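AbyA5 (Verrucosispora maris, PDB 4YWF) catalyses acetate elimination in spirotetronate biosynthesis, acting as an esterase-like lyase of the alpha/beta-hydrolase superfamily. Local coordinates at residues Pro125-Ala133 / Val174-Leu185; Pro143-Ile151 / Thr208-Ser219. The protein carries 4 engineered substitutions. All coordinates share one frame; numbering follows the deposited sequence.

Contact 1: residues Pro125-Ala133 / Val174-Leu185; sequences PGGVVRAWA and VTEMPGVGENEL. Engineered in segment 174-185: Met177 (natural residue Leu).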
loop_
_atom_site.group_PDB
_atom_site.type_symbol
_atom_site.label_atom_id
_atom_site.label_comp_id
_atom_site.label_asym_id
_atom_site.label_seq_id
_atom_site.Cartn_x
_atom_site.Cartn_y
_atom_site.Cartn_z
ATOM N N PRO A 125 8.897 0.610 -19.268
ATOM C CA PRO A 125 10.345 0.558 -19.396
ATOM C C PRO A 125 11.005 -0.399 -18.422
ATOM O O PRO A 125 11.693 -1.300 -18.846
ATOM C CB PRO A 125 10.775 2.011 -19.085
ATOM C CG PRO A 125 9.523 2.754 -18.721
ATOM C CD PRO A 125 8.437 1.998 -19.418
ATOM N N GLY A 126 10.747 -0.236 -17.123
ATOM C CA GLY A 126 11.442 -0.996 -16.071
ATOM C C GLY A 126 10.837 -2.334 -15.688
ATOM O O GLY A 126 11.337 -3.007 -14.770
ATOM N N GLY A 127 9.716 -2.705 -16.308
ATOM C CA GLY A 127 9.017 -3.969 -15.968
ATOM C C GLY A 127 7.477 -3.828 -16.010
ATOM O O GLY A 127 6.913 -2.763 -16.300
ATOM N N VAL A 128 6.775 -4.918 -15.746
ATOM C CA VAL A 128 5.342 -4.901 -15.848
ATOM C C VAL A 128 4.709 -4.485 -14.507
ATOM O O VAL A 128 5.187 -4.878 -13.498
ATOM C CB VAL A 128 4.814 -6.265 -16.295
ATOM C CG1 VAL A 128 3.298 -6.395 -16.039
ATOM C CG2 VAL A 128 5.147 -6.454 -17.776
ATOM N N VAL A 129 3.644 -3.682 -14.527
ATOM C CA VAL A 129 2.867 -3.345 -13.295
ATOM C C VAL A 129 1.430 -3.759 -13.534
ATOM O O VAL A 129 0.852 -3.305 -14.516
ATOM C CB VAL A 129 2.890 -1.802 -13.039
ATOM C CG1 VAL A 129 2.087 -1.426 -11.809
ATOM C CG2 VAL A 129 4.308 -1.325 -12.879
ATOM N N ARG A 130 0.850 -4.608 -12.675
ATOM C CA ARG A 130 -0.586 -4.931 -12.728
ATOM C C ARG A 130 -1.401 -4.185 -11.670
ATOM O O ARG A 130 -0.886 -3.830 -10.598
ATOM C CB ARG A 130 -0.838 -6.456 -12.592
ATOM C CG ARG A 130 -0.466 -7.215 -13.846
ATOM C CD ARG A 130 -0.259 -8.700 -13.624
ATOM N NE ARG A 130 -0.560 -9.448 -14.850
ATOM C CZ ARG A 130 -1.457 -10.429 -14.965
ATOM N NH1 ARG A 130 -2.148 -10.861 -13.915
ATOM N NH2 ARG A 130 -1.663 -10.999 -16.150
ATOM N N ALA A 131 -2.690 -3.985 -11.963
ATOM C CA ALA A 131 -3.594 -3.238 -11.093
ATOM C C ALA A 131 -4.983 -3.805 -11.254
ATOM O O ALA A 131 -5.289 -4.467 -12.273
ATOM C CB ALA A 131 -3.516 -1.751 -11.460
ATOM N N TRP A 132 -5.829 -3.587 -10.265
ATOM C CA TRP A 132 -7.236 -3.942 -10.348
ATOM C C TRP A 132 -8.017 -2.652 -10.276
ATOM O O TRP A 132 -7.630 -1.763 -9.524
ATOM C CB TRP A 132 -7.658 -4.835 -9.187
ATOM C CG TRP A 132 -7.064 -6.163 -9.226
ATOM C CD1 TRP A 132 -6.077 -6.661 -8.401
ATOM C CD2 TRP A 132 -7.397 -7.219 -10.142
ATOM N NE1 TRP A 132 -5.782 -7.978 -8.757
ATOM C CE2 TRP A 132 -6.578 -8.334 -9.820
ATOM C CE3 TRP A 132 -8.338 -7.346 -11.173
ATOM C CZ2 TRP A 132 -6.640 -9.522 -10.526
ATOM C CZ3 TRP A 132 -8.428 -8.573 -11.843
ATOM C CH2 TRP A 132 -7.594 -9.629 -11.510
ATOM N N ALA A 133 -9.097 -2.538 -11.044
ATOM C CA ALA A 133 -9.860 -1.300 -11.080
ATOM C C ALA A 133 -11.360 -1.539 -11.157
ATOM O O ALA A 133 -11.801 -2.605 -11.577
ATOM C CB ALA A 133 -9.438 -0.470 -12.264
ATOM N N VAL A 174 -6.397 -0.042 -7.696
ATOM C CA VAL A 174 -5.643 -0.549 -6.559
ATOM C C VAL A 174 -4.411 -1.248 -7.175
ATOM O O VAL A 174 -4.515 -2.118 -8.078
ATOM C CB VAL A 174 -6.451 -1.559 -5.728
ATOM C CG1 VAL A 174 -5.540 -2.268 -4.728
ATOM C CG2 VAL A 174 -7.610 -0.858 -4.980
ATOM N N THR A 175 -3.263 -0.824 -6.753
ATOM C CA THR A 175 -2.043 -1.502 -7.165
ATOM C C THR A 175 -1.139 -1.724 -5.941
ATOM O O THR A 175 -1.636 -1.708 -4.775
ATOM C CB THR A 175 -1.398 -0.700 -8.313
ATOM O OG1 THR A 175 -0.273 -1.411 -8.873
ATOM C CG2 THR A 175 -1.013 0.670 -7.808
ATOM N N GLU A 176 0.165 -1.880 -6.185
ATOM C CA GLU A 176 1.112 -2.282 -5.152
ATOM C C GLU A 176 2.474 -1.665 -5.501
ATOM O O GLU A 176 2.693 -1.225 -6.629
ATOM C CB GLU A 176 1.221 -3.828 -5.056
ATOM C CG GLU A 176 1.450 -4.450 -6.444
ATOM C CD GLU A 176 0.927 -5.878 -6.544
ATOM O OE1 GLU A 176 0.580 -6.404 -5.494
ATOM O OE2 GLU A 176 0.896 -6.458 -7.672
HETATM N N MSE A 177 3.363 -1.583 -4.522
HETATM C CA MSE A 177 4.675 -0.908 -4.717
HETATM C C MSE A 177 5.627 -1.633 -5.641
HETATM O O MSE A 177 5.396 -2.810 -5.919
HETATM C CB MSE A 177 5.349 -0.711 -3.335
HETATM C CG MSE A 177 4.679 0.472 -2.645
HETATM SE SE MSE A 177 5.502 0.937 -0.907
HETATM C CE MSE A 177 7.254 1.568 -1.625
ATOM N N PRO A 178 6.713 -0.954 -6.128
ATOM C CA PRO A 178 7.752 -1.627 -6.920
ATOM C C PRO A 178 8.321 -2.752 -6.133
ATOM O O PRO A 178 8.699 -2.560 -4.968
ATOM C CB PRO A 178 8.807 -0.518 -7.131
ATOM C CG PRO A 178 8.027 0.747 -7.109
ATOM C CD PRO A 178 6.925 0.523 -6.128
ATOM N N GLY A 179 8.313 -3.946 -6.723
ATOM C CA GLY A 179 8.865 -5.081 -6.105
ATOM C C GLY A 179 7.891 -5.902 -5.308
ATOM O O GLY A 179 8.255 -6.991 -4.868
ATOM N N VAL A 180 6.676 -5.377 -5.053
ATOM C CA VAL A 180 5.702 -6.023 -4.243
ATOM C C VAL A 180 4.751 -6.749 -5.195
ATOM O O VAL A 180 4.367 -6.189 -6.228
ATOM C CB VAL A 180 4.940 -4.989 -3.378
ATOM C CG1 VAL A 180 3.809 -5.599 -2.618
ATOM C CG2 VAL A 180 5.884 -4.276 -2.410
ATOM N N GLY A 181 4.405 -8.013 -4.850
ATOM C CA GLY A 181 3.435 -8.772 -5.589
ATOM C C GLY A 181 3.878 -8.957 -7.027
ATOM O O GLY A 181 4.992 -9.459 -7.288
ATOM N N GLU A 182 3.052 -8.464 -7.966
ATOM C CA GLU A 182 3.316 -8.618 -9.345
ATOM C C GLU A 182 4.001 -7.377 -9.929
ATOM O O GLU A 182 4.257 -7.342 -11.151
ATOM C CB GLU A 182 2.022 -8.870 -10.128
ATOM C CG GLU A 182 1.154 -10.012 -9.644
ATOM C CD GLU A 182 -0.016 -10.183 -10.582
ATOM O OE1 GLU A 182 -1.044 -9.428 -10.461
ATOM O OE2 GLU A 182 0.095 -11.081 -11.470
ATOM N N ASN A 183 4.264 -6.346 -9.113
ATOM C CA ASN A 183 4.833 -5.142 -9.646
ATOM C C ASN A 183 6.321 -5.408 -9.814
ATOM O O ASN A 183 7.032 -5.629 -8.841
ATOM C CB ASN A 183 4.552 -3.965 -8.703
ATOM C CG ASN A 183 5.207 -2.648 -9.151
ATOM O OD1 ASN A 183 6.233 -2.626 -9.851
ATOM N ND2 ASN A 183 4.644 -1.556 -8.719
ATOM N N GLU A 184 6.774 -5.424 -11.071
ATOM C CA GLU A 184 8.118 -5.852 -11.410
ATOM C C GLU A 184 9.235 -4.818 -11.229
ATOM O O GLU A 184 10.417 -5.151 -11.355
ATOM C CB GLU A 184 8.125 -6.421 -12.876
ATOM C CG GLU A 184 7.594 -7.874 -12.856
ATOM C CD GLU A 184 7.405 -8.514 -14.237
ATOM O OE1 GLU A 184 7.856 -7.937 -15.231
ATOM O OE2 GLU A 184 6.749 -9.577 -14.319
ATOM N N LEU A 185 8.870 -3.580 -10.971
ATOM C CA LEU A 185 9.834 -2.498 -10.954
ATOM C C LEU A 185 10.784 -2.544 -9.750
ATOM O O LEU A 185 10.501 -3.140 -8.707
ATOM C CB LEU A 185 9.110 -1.159 -10.934
ATOM C CG LEU A 185 8.134 -0.819 -12.063
ATOM C CD1 LEU A 185 7.177 0.246 -11.571
ATOM C CD2 LEU A 185 8.843 -0.371 -13.341
HETATM O O HOH W 1 1.449 -4.906 -9.819
#
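The guanidinium of Arg130 and the carboxylate of Glu182 meet with their planes 74° apart. Glu182 OE1 lies at the edge of the guanidinium, in its plane, while OE2 approaches obliquely and takes a weak, strongly bent bond from Arg130 NH1 at 3.3 Å. The aliphatic part of the arginine is pressed against the same carboxylate, with Arg130 CD 3.2 Å from Glu182 OE2. Each charge has a stronger partner beyond this pair: Glu121 for Arg130, and Lys155 for Glu182. The carboxylate of Glu184 stands beside Val128 and receives its backbone NH from above the carboxylate plane (52° out), Val128 N to Glu184 OE1 being 3.2 Å. The return bond, Glu184 N to Val128 O, measures 3.0 Å, so Glu184 holds both the NH and the carbonyl of Val128. The amide of Asn183 runs alongside Val129 and is pinned at both ends: OD1 accepts from Leu185 N in an Asx turn, and ND2 donates to Glu176 O. The Asx turn carries the chain on to Leu185, whose CD1 packs 3.5 Å from Val129 CG2. The Thr175 hydroxyl, set anti to the backbone N (chi1 -173°), donates to Arg130 O at 3.0 Å. Next to it is an antiparallel hydrogen-bonded pair, Trp132 with Val174, joined by Val174 N to Trp132 O (2.8 Å) and by the reciprocal bond. Trp132 itself turns to Phe107, edge-to-face. Water 1 donates to Arg130 O and also to Glu176 OE2 (2.7 Å). Two donors, hydroxyl and water, thus serve the Arg130 carbonyl, and Lys155, bridged to both Glu176 and Glu182, probably offsets the negative charge that these two glutamates bring close together.

Contact 2: residues Pro143-Ile151 / Thr208-Ser219; sequences PVLLMTGGI and TSRAYAMALSFS. Engineered in segment 208-219: Met214 (natural residue Leu).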
loop_
_atom_site.group_PDB
_atom_site.type_symbol
_atom_site.label_atom_id
_atom_site.label_comp_id
_atom_site.label_asym_id
_atom_site.label_seq_id
_atom_site.Cartn_x
_atom_site.Cartn_y
_atom_site.Cartn_z
ATOM N N PRO A 143 -13.924 11.015 -10.785
ATOM C CA PRO A 143 -12.632 11.184 -10.115
ATOM C C PRO A 143 -11.929 9.892 -9.810
ATOM O O PRO A 143 -12.584 8.903 -9.539
ATOM C CB PRO A 143 -12.994 11.856 -8.794
ATOM C CG PRO A 143 -14.455 11.595 -8.599
ATOM C CD PRO A 143 -15.050 11.525 -9.983
ATOM N N VAL A 144 -10.606 9.924 -9.827
ATOM C CA VAL A 144 -9.793 8.730 -9.603
ATOM C C VAL A 144 -9.449 8.542 -8.098
ATOM O O VAL A 144 -9.025 9.490 -7.430
ATOM C CB VAL A 144 -8.470 8.777 -10.425
ATOM C CG1 VAL A 144 -7.660 7.547 -10.164
ATOM C CG2 VAL A 144 -8.734 8.768 -11.909
ATOM N N LEU A 145 -9.652 7.344 -7.568
ATOM C CA LEU A 145 -9.042 6.995 -6.289
ATOM C C LEU A 145 -7.922 5.996 -6.509
ATOM O O LEU A 145 -8.158 4.842 -6.922
ATOM C CB LEU A 145 -10.042 6.511 -5.265
ATOM C CG LEU A 145 -9.499 6.122 -3.893
ATOM C CD1 LEU A 145 -8.868 7.229 -3.076
ATOM C CD2 LEU A 145 -10.697 5.624 -3.132
ATOM N N LEU A 146 -6.686 6.477 -6.332
ATOM C CA LEU A 146 -5.570 5.595 -6.451
ATOM C C LEU A 146 -5.221 4.963 -5.072
ATOM O O LEU A 146 -5.001 5.667 -4.109
ATOM C CB LEU A 146 -4.367 6.326 -7.025
ATOM C CG LEU A 146 -4.386 6.830 -8.460
ATOM C CD1 LEU A 146 -3.061 7.410 -8.793
ATOM C CD2 LEU A 146 -4.708 5.776 -9.515
HETATM N N MSE A 147 -5.123 3.644 -4.995
HETATM C CA MSE A 147 -4.843 2.985 -3.712
HETATM C C MSE A 147 -3.664 2.129 -3.765
HETATM O O MSE A 147 -3.597 1.221 -4.630
HETATM C CB MSE A 147 -6.033 2.161 -3.303
HETATM C CG MSE A 147 -5.840 1.670 -1.865
HETATM SE SE MSE A 147 -7.580 1.333 -1.000
HETATM C CE MSE A 147 -7.014 0.904 0.856
ATOM N N THR A 148 -2.768 2.330 -2.799
ATOM C CA THR A 148 -1.587 1.508 -2.602
ATOM C C THR A 148 -1.238 1.320 -1.127
ATOM O O THR A 148 -1.507 2.154 -0.299
ATOM C CB THR A 148 -0.327 2.147 -3.260
ATOM O OG1 THR A 148 -0.092 3.461 -2.716
ATOM C CG2 THR A 148 -0.485 2.258 -4.754
ATOM N N GLY A 149 -0.649 0.180 -0.811
ATOM C CA GLY A 149 -0.148 -0.100 0.507
ATOM C C GLY A 149 1.376 0.118 0.588
ATOM O O GLY A 149 1.986 0.735 -0.280
ATOM N N GLY A 150 1.936 -0.354 1.697
ATOM C CA GLY A 150 3.334 -0.322 1.979
ATOM C C GLY A 150 4.084 -1.514 1.433
ATOM O O GLY A 150 3.669 -2.144 0.449
ATOM N N ILE A 151 5.240 -1.766 2.017
ATOM C CA ILE A 151 6.255 -2.585 1.359
ATOM C C ILE A 151 5.950 -4.100 1.477
ATOM O O ILE A 151 6.692 -4.917 0.855
ATOM C CB ILE A 151 7.675 -2.267 1.883
ATOM C CG1 ILE A 151 7.665 -2.283 3.418
ATOM C CG2 ILE A 151 8.203 -0.927 1.334
ATOM C CD1 ILE A 151 8.981 -2.584 4.087
ATOM N N THR A 208 -9.155 12.124 -14.836
ATOM C CA THR A 208 -7.820 11.948 -14.384
ATOM C C THR A 208 -7.155 13.336 -14.024
ATOM O O THR A 208 -6.022 13.412 -13.556
ATOM C CB THR A 208 -7.134 11.116 -15.501
ATOM O OG1 THR A 208 -6.563 9.900 -14.964
ATOM C CG2 THR A 208 -6.194 11.939 -16.359
ATOM N N SER A 209 -7.869 14.429 -14.214
ATOM C CA SER A 209 -7.427 15.732 -13.695
ATOM C C SER A 209 -7.740 15.822 -12.180
ATOM O O SER A 209 -7.299 16.764 -11.528
ATOM C CB SER A 209 -8.119 16.888 -14.425
ATOM O OG SER A 209 -9.541 16.889 -14.260
ATOM N N ARG A 210 -8.549 14.887 -11.656
ATOM C CA ARG A 210 -8.906 14.871 -10.230
ATOM C C ARG A 210 -8.631 13.523 -9.601
ATOM O O ARG A 210 -9.526 12.694 -9.535
ATOM C CB ARG A 210 -10.364 15.200 -10.022
ATOM C CG ARG A 210 -10.838 16.510 -10.612
ATOM C CD ARG A 210 -12.337 16.629 -10.422
ATOM N NE ARG A 210 -12.611 16.500 -8.996
ATOM C CZ ARG A 210 -13.694 15.947 -8.446
ATOM N NH1 ARG A 210 -14.681 15.503 -9.178
ATOM N NH2 ARG A 210 -13.775 15.866 -7.132
ATOM N N ALA A 211 -7.404 13.321 -9.164
ATOM C CA ALA A 211 -6.966 12.060 -8.538
ATOM C C ALA A 211 -6.659 12.231 -7.049
ATOM O O ALA A 211 -6.013 13.231 -6.625
ATOM C CB ALA A 211 -5.711 11.565 -9.207
ATOM N N TYR A 212 -7.042 11.225 -6.282
ATOM C CA TYR A 212 -6.793 11.182 -4.814
ATOM C C TYR A 212 -6.038 9.904 -4.522
ATOM O O TYR A 212 -6.521 8.870 -4.939
ATOM C CB TYR A 212 -8.119 11.270 -4.097
ATOM C CG TYR A 212 -8.870 12.522 -4.567
ATOM C CD1 TYR A 212 -8.654 13.766 -3.937
ATOM C CD2 TYR A 212 -9.753 12.478 -5.685
ATOM C CE1 TYR A 212 -9.310 14.904 -4.364
ATOM C CE2 TYR A 212 -10.404 13.611 -6.122
ATOM C CZ TYR A 212 -10.179 14.826 -5.470
ATOM O OH TYR A 212 -10.837 15.959 -5.901
ATOM N N ALA A 213 -4.809 10.000 -3.958
ATOM C CA ALA A 213 -4.010 8.836 -3.552
ATOM C C ALA A 213 -4.270 8.440 -2.100
ATOM O O ALA A 213 -3.914 9.161 -1.125
ATOM C CB ALA A 213 -2.521 9.096 -3.720
HETATM N N MSE A 214 -4.934 7.289 -1.945
HETATM C CA MSE A 214 -4.938 6.556 -0.716
HETATM C C MSE A 214 -3.708 5.708 -0.676
HETATM O O MSE A 214 -3.730 4.512 -1.012
HETATM C CB MSE A 214 -6.184 5.687 -0.668
HETATM C CG MSE A 214 -6.179 4.865 0.586
HETATM SE SE MSE A 214 -6.989 5.840 2.111
HETATM C CE MSE A 214 -8.881 5.729 1.470
ATOM N N ALA A 215 -2.617 6.332 -0.257
ATOM C CA ALA A 215 -1.266 5.705 -0.375
ATOM C C ALA A 215 -0.719 5.480 1.027
ATOM O O ALA A 215 -0.160 6.384 1.656
ATOM C CB ALA A 215 -0.371 6.616 -1.186
ATOM N N LEU A 216 -0.967 4.280 1.536
ATOM C CA LEU A 216 -0.612 3.881 2.918
ATOM C C LEU A 216 0.896 3.545 3.121
ATOM O O LEU A 216 1.574 3.122 2.202
ATOM C CB LEU A 216 -1.436 2.653 3.335
ATOM C CG LEU A 216 -2.957 2.788 3.413
ATOM C CD1 LEU A 216 -3.553 3.090 2.076
ATOM C CD2 LEU A 216 -3.592 1.472 3.884
ATOM N N SER A 217 1.404 3.770 4.321
ATOM C CA SER A 217 2.761 3.457 4.641
ATOM C C SER A 217 3.768 4.066 3.650
ATOM O O SER A 217 3.619 5.230 3.206
ATOM C CB SER A 217 2.792 1.914 4.724
ATOM O OG SER A 217 4.021 1.394 5.135
ATOM N N PHE A 218 4.779 3.303 3.229
ATOM C CA PHE A 218 5.835 3.837 2.372
ATOM C C PHE A 218 5.350 4.492 1.090
ATOM O O PHE A 218 5.998 5.396 0.606
ATOM C CB PHE A 218 6.838 2.732 1.978
ATOM C CG PHE A 218 7.751 2.367 3.093
ATOM C CD1 PHE A 218 7.294 1.600 4.147
ATOM C CD2 PHE A 218 9.042 2.879 3.122
ATOM C CE1 PHE A 218 8.116 1.322 5.219
ATOM C CE2 PHE A 218 9.866 2.621 4.180
ATOM C CZ PHE A 218 9.411 1.820 5.225
ATOM N N SER A 219 4.202 4.066 0.557
ATOM C CA SER A 219 3.728 4.637 -0.676
ATOM C C SER A 219 3.289 6.083 -0.400
ATOM O O SER A 219 3.193 6.865 -1.300
ATOM C CB SER A 219 2.598 3.814 -1.329
ATOM O OG SER A 219 1.334 3.934 -0.662
HETATM O O HOH W 2 4.798 -1.244 4.902
#
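Pro143 and Arg210 lie side by side and point the same way, the proline CB resting 4.0 Å above one face of the guanidinium, toward its rim. A bend at chi3 (56°) folds the arginine back along its own strand, and NH2 reaches Tyr212 OH at 3.2 Å. The Tyr212 ring offers its edge to Pro143 CB and Val144 O. If Arg210 were an alanine, the Pro143 ring would probably lose the flat group beneath it and the tyrosine hydroxyl this donor. Further on, Leu145 slants across Met214, CD1 to CB 3.9 Å, and the selenomethionines Met147 and Met214 (the latter engineered) run alongside each other, CG to CG 4.0 Å. Leu145, Tyr212 and Met214 are covered by helix 337-351, whereas Val144, Leu146 and Ala211 project from the other face onto helix 194-201. Parallel strands 143-148 and 211-215 are joined by alternating backbone bonds, from Val144 N to Arg210 O at one end to Leu216 N to Thr148 O at the other. Thr148 OG1 sits between its backbone N and carbonyl carbon (chi1 58°), which brings it to Ser219 OG in a short bond of 2.5 Å. Beyond the strands, Ile151 CG2 lies over the face of Phe218, 4.2 Å from the ring centroid and 28° off the normal, a CH-pi contact. The sharp turn at Ser217, with positive phi, between strand and helix 218-226 is consistent with the nucleophile elbow of alpha/beta hydrolases, Ala215 and Ser219 being its small flanking residues. Water 2 accepts from Ile151 N and lies 2.8 Å from Ser217 OG, so the loop after strand 143-148 presents a backbone NH beside the serine, in keeping with an oxyanion hole there.

In the fold
From the N terminus the segments come in the order 125-133, 143-151, 174-185, 208-219, so the two contacts alternate and cross. Contact 1 closes a loop holding strand 143-148, helix 162-167 and most of strand 171-174; contact 2 closes one holding helix 162-167, strand 171-174 and helix 194-201. Strand 171-174 lies in the sheet between 127-134, to which it is antiparallel, and 143-148, to which it is parallel, so the antiparallel edge of the sheet meets its parallel core there. The contacts touch directly: Thr175 N lies 3.0 Å from Met147 O, probably hydrogen-bonded, and Val180 CG2 packs on Ile151 O, setting the loop of contact 1 against the putative nucleophile region of contact 2.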